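Local coordinates for D-galactonate dehydratase family member RspA (Pantoea ananatis, PDB 3T6C), which dehydrates D-gluconate to 2-dehydro-3-deoxy-D-gluconate with low activity in vitro, using one magnesium ion per subunit, at residues S354-C359 with E385-C390. Sequence-based numbering, arbitrary orientation.
Sequences SPIGVC and EVFPGC
The carbonyl O of Pro355 accepts a hydrogen bond from the backbone N of Cys359 at 3.0 Å, an i to i+4 bond in the opening of helix 355-367, whose leading residues meet the loop that leaves helix 381-386. Ser354 is the N-cap of that helix, with its OG taking a weak bond from Gly357 N at 3.4 Å. Pro355 has no N-H, and its ring packs against Phe387. Pro355 CD sits over the centre of the Phe387 ring, 3.6 Å from the centroid and 13° off the normal, a CH-pi contact. CG of Pro355 reaches Phe387 CD1 at 3.5 Å. In Phe387, chi1 of -64°, with CG anti to the carbonyl carbon, sends the ring to the proline, and chi2 of 89° turns a face to it. Ile356 comes instead to the ring edge, its CD1 lying 3.8 Å from Phe387 CE2. The setting is the C-terminal barrel domain of an enolase-superfamily enzyme, and Val46, on a strand of the N-terminal domain, touches Ser354, Ile356 and Phe387, so both domains contribute to this packing. Past the aromatic residue, a type II turn runs from Phe387 to Cys390, with Gly389 at its positive-phi position. The turn brings Cys390 SG within 3.7 Å of Pro355 CB, and Gly389 O lies 4.3 Å from Cys359 SG. The side chain of substrate-binding Asp352 is about 9 Å from that of Ser354.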
ATOM      1  N   SER A 354     -33.786 -18.324  19.419  1.00  8.99           N
ATOM      2  CA  SER A 354     -34.957 -19.210  19.535  1.00 10.76           C
ATOM      3  C   SER A 354     -34.750 -20.428  18.655  1.00 11.79           C
ATOM      4  O   SER A 354     -33.893 -20.413  17.783  1.00  9.80           O
ATOM      5  CB  SER A 354     -36.247 -18.492  19.117  1.00 12.66           C
ATOM      6  OG  SER A 354     -36.248 -18.332  17.729  1.00 10.83           O
ATOM      7  N   PRO A 355     -35.557 -21.502  18.850  1.00  9.30           N
ATOM      8  CA  PRO A 355     -35.412 -22.618  17.929  1.00  9.27           C
ATOM      9  C   PRO A 355     -35.662 -22.240  16.450  1.00 12.52           C
ATOM     10  O   PRO A 355     -35.156 -22.940  15.577  1.00 10.47           O
ATOM     11  CB  PRO A 355     -36.507 -23.572  18.390  1.00  8.09           C
ATOM     12  CG  PRO A 355     -36.483 -23.387  19.904  1.00 10.94           C
ATOM     13  CD  PRO A 355     -36.355 -21.859  20.041  1.00 10.29           C
ATOM     14  N   ILE A 356     -36.436 -21.188  16.191  1.00 10.45           N
ATOM     15  CA  ILE A 356     -36.602 -20.637  14.838  1.00  9.97           C
ATOM     16  C   ILE A 356     -35.253 -20.187  14.262  1.00 11.27           C
ATOM     17  O   ILE A 356     -34.921 -20.552  13.111  1.00 10.28           O
ATOM     18  CB  ILE A 356     -37.597 -19.487  14.853  1.00  8.86           C
ATOM     19  CG1 ILE A 356     -38.926 -19.956  15.394  1.00 11.16           C
ATOM     20  CG2 ILE A 356     -37.777 -18.901  13.424  1.00 14.12           C
ATOM     21  CD1 ILE A 356     -39.812 -18.791  15.892  1.00 14.11           C
ATOM     22  N   GLY A 357     -34.470 -19.453  15.075  1.00  9.81           N
ATOM     23  CA  GLY A 357     -33.127 -18.994  14.701  1.00  7.99           C
ATOM     24  C   GLY A 357     -32.168 -20.169  14.522  1.00  9.89           C
ATOM     25  O   GLY A 357     -31.359 -20.176  13.591  1.00 10.02           O
ATOM     26  N   VAL A 358     -32.301 -21.180  15.381  1.00  9.43           N
ATOM     27  CA  VAL A 358     -31.480 -22.391  15.229  1.00 10.69           C
ATOM     28  C   VAL A 358     -31.757 -23.050  13.892  1.00 10.92           C
ATOM     29  O   VAL A 358     -30.824 -23.444  13.170  1.00 10.49           O
ATOM     30  CB  VAL A 358     -31.767 -23.379  16.362  1.00 11.41           C
ATOM     31  CG1 VAL A 358     -31.066 -24.729  16.101  1.00 11.56           C
ATOM     32  CG2 VAL A 358     -31.275 -22.763  17.649  1.00 10.42           C
ATOM     33  N   CYS A 359     -33.036 -23.162  13.524  1.00 12.33           N
ATOM     34  CA  CYS A 359     -33.391 -23.733  12.209  1.00 11.23           C
ATOM     35  C   CYS A 359     -32.886 -22.875  11.055  1.00 10.26           C
ATOM     36  O   CYS A 359     -32.345 -23.403  10.089  1.00 10.60           O
ATOM     37  CB  CYS A 359     -34.912 -23.927  12.086  1.00  8.82           C
ATOM     38  SG  CYS A 359     -35.543 -25.270  13.120  1.00 13.15           S
ATOM     39  N   GLU A 385     -41.210 -28.672  23.123  0.50 12.96           N
ATOM     40  CA  GLU A 385     -42.656 -28.635  23.198  0.50 12.01           C
ATOM     41  C   GLU A 385     -43.227 -27.328  22.654  0.50 13.29           C
ATOM     42  O   GLU A 385     -44.183 -27.337  21.876  0.50 13.40           O
ATOM     43  CB  GLU A 385     -43.053 -28.756  24.670  0.50 10.57           C
ATOM     44  CG  GLU A 385     -44.544 -28.861  24.914  0.50 15.73           C
ATOM     45  CD  GLU A 385     -44.864 -29.823  26.054  0.50 24.56           C
ATOM     46  OE1 GLU A 385     -45.913 -30.439  25.988  0.50 17.30           O
ATOM     47  OE2 GLU A 385     -44.070 -29.975  27.005  0.50 31.57           O
ATOM     48  N   VAL A 386     -42.654 -26.207  23.091  1.00 12.11           N
ATOM     49  CA  VAL A 386     -43.136 -24.872  22.658  1.00 11.13           C
ATOM     50  C   VAL A 386     -42.861 -24.617  21.176  1.00 10.79           C
ATOM     51  O   VAL A 386     -43.639 -23.956  20.507  1.00 12.17           O
ATOM     52  CB  VAL A 386     -42.529 -23.749  23.508  1.00  9.76           C
ATOM     53  CG1 VAL A 386     -42.880 -22.373  22.945  1.00 12.58           C
ATOM     54  CG2 VAL A 386     -43.109 -23.853  24.970  1.00 12.23           C
ATOM     55  N   PHE A 387     -41.783 -25.205  20.671  1.00  9.85           N
ATOM     56  CA  PHE A 387     -41.418 -25.066  19.259  1.00  9.56           C
ATOM     57  C   PHE A 387     -41.352 -26.406  18.553  1.00 12.90           C
ATOM     58  O   PHE A 387     -40.277 -26.933  18.345  1.00 12.97           O
ATOM     59  CB  PHE A 387     -40.054 -24.350  19.135  1.00 10.86           C
ATOM     60  CG  PHE A 387     -40.043 -22.932  19.652  1.00 11.48           C
ATOM     61  CD1 PHE A 387     -39.742 -22.669  21.011  1.00 11.61           C
ATOM     62  CD2 PHE A 387     -40.278 -21.873  18.799  1.00 10.83           C
ATOM     63  CE1 PHE A 387     -39.712 -21.334  21.491  1.00 11.49           C
ATOM     64  CE2 PHE A 387     -40.240 -20.574  19.240  1.00  9.34           C
ATOM     65  CZ  PHE A 387     -39.955 -20.294  20.601  1.00  9.60           C
ATOM     66  N   PRO A 388     -42.499 -26.968  18.147  1.00 11.52           N
ATOM     67  CA  PRO A 388     -42.445 -28.262  17.436  1.00 10.17           C
ATOM     68  C   PRO A 388     -41.627 -28.168  16.155  1.00 11.94           C
ATOM     69  O   PRO A 388     -41.740 -27.182  15.404  1.00 12.62           O
ATOM     70  CB  PRO A 388     -43.922 -28.542  17.099  1.00 12.17           C
ATOM     71  CG  PRO A 388     -44.675 -27.765  18.156  1.00 15.86           C
ATOM     72  CD  PRO A 388     -43.872 -26.516  18.399  1.00 13.40           C
ATOM     73  N   GLY A 389     -40.797 -29.186  15.904  1.00 12.05           N
ATOM     74  CA  GLY A 389     -39.915 -29.149  14.730  1.00 13.16           C
ATOM     75  C   GLY A 389     -38.441 -28.946  15.013  1.00 12.62           C
ATOM     76  O   GLY A 389     -37.657 -28.831  14.083  1.00 14.41           O
ATOM     77  N   CYS A 390     -38.024 -28.879  16.278  1.00 12.08           N
ATOM     78  CA  CYS A 390     -36.610 -28.643  16.542  1.00 12.66           C
ATOM     79  C   CYS A 390     -35.774 -29.758  15.882  1.00 14.02           C
ATOM     80  O   CYS A 390     -36.254 -30.910  15.796  1.00 14.14           O
ATOM     81  CB  CYS A 390     -36.358 -28.699  18.041  1.00 11.93           C
ATOM     82  SG  CYS A 390     -36.990 -27.221  18.908  1.00 14.07           S
TER